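Local coordinates for bromo domain-containing protein (Trypanosoma brucei brucei, PDB 5KO4) that is of uncharacterised function but contains a bromodomain, the helical module that in related proteins reads acetylated lysines, and so probably binds such marks, at residues L89-R92 / I93-A96. Residues are numbered along the deposited sequence; the frame is centred on the assembly and turned at random.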
ATOM      1  N   LEU A  89       5.629   3.837  -9.331  1.00 10.69           N
ATOM      2  CA  LEU A  89       5.894   5.121  -8.653  1.00 10.31           C
ATOM      3  C   LEU A  89       7.321   5.108  -8.062  1.00 11.44           C
ATOM      4  O   LEU A  89       8.083   6.062  -8.248  1.00 10.80           O
ATOM      5  CB  LEU A  89       4.886   5.381  -7.536  1.00 11.51           C
ATOM      6  CG  LEU A  89       5.186   6.623  -6.679  1.00 15.28           C
ATOM      7  CD1 LEU A  89       5.255   7.906  -7.547  1.00 14.82           C
ATOM      8  CD2 LEU A  89       4.176   6.760  -5.551  1.00 17.10           C
ATOM      9  N   ALA A  90       7.703   4.025  -7.390  1.00  9.78           N
ATOM     10  CA  ALA A  90       9.052   3.948  -6.829  1.00  9.14           C
ATOM     11  C   ALA A  90      10.110   4.078  -7.927  1.00 10.33           C
ATOM     12  O   ALA A  90      11.128   4.723  -7.705  1.00  9.68           O
ATOM     13  CB  ALA A  90       9.246   2.637  -6.081  1.00  9.83           C
ATOM     14  N   ARG A  91       9.854   3.519  -9.127  1.00  9.99           N
ATOM     15  CA  ARG A  91      10.815   3.627 -10.232  1.00 10.22           C
ATOM     16  C   ARG A  91      10.947   5.071 -10.693  1.00 10.96           C
ATOM     17  O   ARG A  91      12.064   5.513 -10.964  1.00  9.81           O
ATOM     18  CB  ARG A  91      10.398   2.747 -11.420  1.00 13.35           C
ATOM     19  CG  ARG A  91      10.690   1.254 -11.221  1.00 17.71           C
ATOM     20  CD  ARG A  91      12.136   0.934 -11.279  1.00 19.62           C
ATOM     21  NE  ARG A  91      12.437  -0.227 -12.118  1.00 18.32           N
ATOM     22  CZ  ARG A  91      12.415  -1.496 -11.715  1.00 17.22           C
ATOM     23  NH1 ARG A  91      11.952  -1.812 -10.512  1.00 15.22           N
ATOM     24  NH2 ARG A  91      12.799  -2.461 -12.530  1.00 15.68           N
ATOM     25  N   ARG A  92       9.825   5.815 -10.796  1.00  9.80           N
ATOM     26  CA  ARG A  92       9.932   7.224 -11.201  1.00  9.23           C
ATOM     27  C   ARG A  92      10.744   8.001 -10.163  1.00 11.19           C
ATOM     28  O   ARG A  92      11.528   8.877 -10.522  1.00 10.51           O
ATOM     29  CB  ARG A  92       8.552   7.871 -11.361  1.00 10.99           C
ATOM     30  CG  ARG A  92       7.682   7.289 -12.469  1.00 11.72           C
ATOM     31  CD  ARG A  92       8.399   7.004 -13.778  1.00 13.53           C
ATOM     32  NE  ARG A  92       9.044   8.202 -14.339  1.00 14.03           N
ATOM     33  CZ  ARG A  92       9.758   8.211 -15.457  1.00 18.57           C
ATOM     34  NH1 ARG A  92       9.917   7.094 -16.162  1.00 17.65           N
ATOM     35  NH2 ARG A  92      10.314   9.340 -15.890  1.00 15.85           N
ATOM     36  N   ILE A  93      10.571   7.675  -8.881  1.00  9.27           N
ATOM     37  CA  ILE A  93      11.319   8.311  -7.807  1.00  8.71           C
ATOM     38  C   ILE A  93      12.794   7.914  -7.892  1.00 10.57           C
ATOM     39  O   ILE A  93      13.655   8.774  -7.724  1.00 10.29           O
ATOM     40  CB  ILE A  93      10.678   7.937  -6.450  1.00 10.82           C
ATOM     41  CG1 ILE A  93       9.351   8.692  -6.288  1.00 11.26           C
ATOM     42  CG2 ILE A  93      11.635   8.244  -5.271  1.00 11.76           C
ATOM     43  CD1 ILE A  93       8.480   8.199  -5.160  1.00 12.42           C
ATOM     44  N   GLU A  94      13.091   6.643  -8.183  1.00  8.63           N
ATOM     45  CA  GLU A  94      14.465   6.192  -8.319  1.00  8.10           C
ATOM     46  C   GLU A  94      15.149   6.926  -9.472  1.00  9.48           C
ATOM     47  O   GLU A  94      16.297   7.350  -9.353  1.00  9.47           O
ATOM     48  CB  GLU A  94      14.526   4.677  -8.557  1.00  9.46           C
ATOM     49  CG  GLU A  94      15.951   4.153  -8.490  1.00 11.44           C
ATOM     50  CD  GLU A  94      16.119   2.681  -8.774  1.00 23.92           C
ATOM     51  OE1 GLU A  94      15.098   1.984  -8.937  1.00 15.09           O
ATOM     52  OE2 GLU A  94      17.278   2.234  -8.902  1.00 28.71           O
ATOM     53  N   ILE A  95      14.439   7.074 -10.594  1.00  9.56           N
ATOM     54  CA  ILE A  95      14.964   7.771 -11.756  1.00 10.13           C
ATOM     55  C   ILE A  95      15.303   9.188 -11.367  1.00 11.07           C
ATOM     56  O   ILE A  95      16.386   9.665 -11.683  1.00 11.49           O
ATOM     57  CB  ILE A  95      13.938   7.718 -12.915  1.00 11.82           C
ATOM     58  CG1 ILE A  95      13.869   6.301 -13.490  1.00 12.37           C
ATOM     59  CG2 ILE A  95      14.294   8.722 -14.005  1.00 12.60           C
ATOM     60  CD1 ILE A  95      12.708   6.028 -14.315  1.00 13.22           C
ATOM     61  N   ALA A  96      14.401   9.858 -10.647  1.00  9.81           N
ATOM     62  CA  ALA A  96      14.651  11.224 -10.215  1.00 10.96           C
ATOM     63  C   ALA A  96      15.833  11.332  -9.303  1.00 12.99           C
ATOM     64  O   ALA A  96      16.699  12.170  -9.533  1.00 13.08           O
ATOM     65  CB  ALA A  96      13.431  11.791  -9.518  1.00 12.53           C
TER
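I95 lays its CD1 methyl over one face of the R92 guanidinium, off-centre toward the rim and 3.5 Å from R92 NH1. The arginine bends at chi2 and chi3 (-43° and -58°), turning its chain outward and toward the C-terminal end of the helix, beside I95. I95 CG1 sits 3.2 Å from R91 O, the carbonyl that also accepts the I95 N-H. On another side of the helix, the tip of I93 meets the branch point of L89, I93 CD1 lying 4.0 Å from L89 CG. I93 continues inward onto V18 and L21, while L89 packs on F27 and on P35 of the second subunit. R91 and E94 run alongside each other; the aliphatic R91 CD lies 3.9 Å from E94 OE1, but the charged ends are not paired, the guanidinium and carboxylate planes being 70° apart. R91 instead forms a salt bridge with E82 and a cation-pi contact with Y77, whose hydroxyl hydrogen-bonds E94. Beneath run successive i to i+4 backbone bonds, from I93 N to L89 O (3.0 Å) through A96 N to R92 O. This is regular alpha-helix, here the last of the bromodomain's left-handed four-helix bundle, packed on helix 8-21 through I93 and on helix 62-80 through A90 and E94.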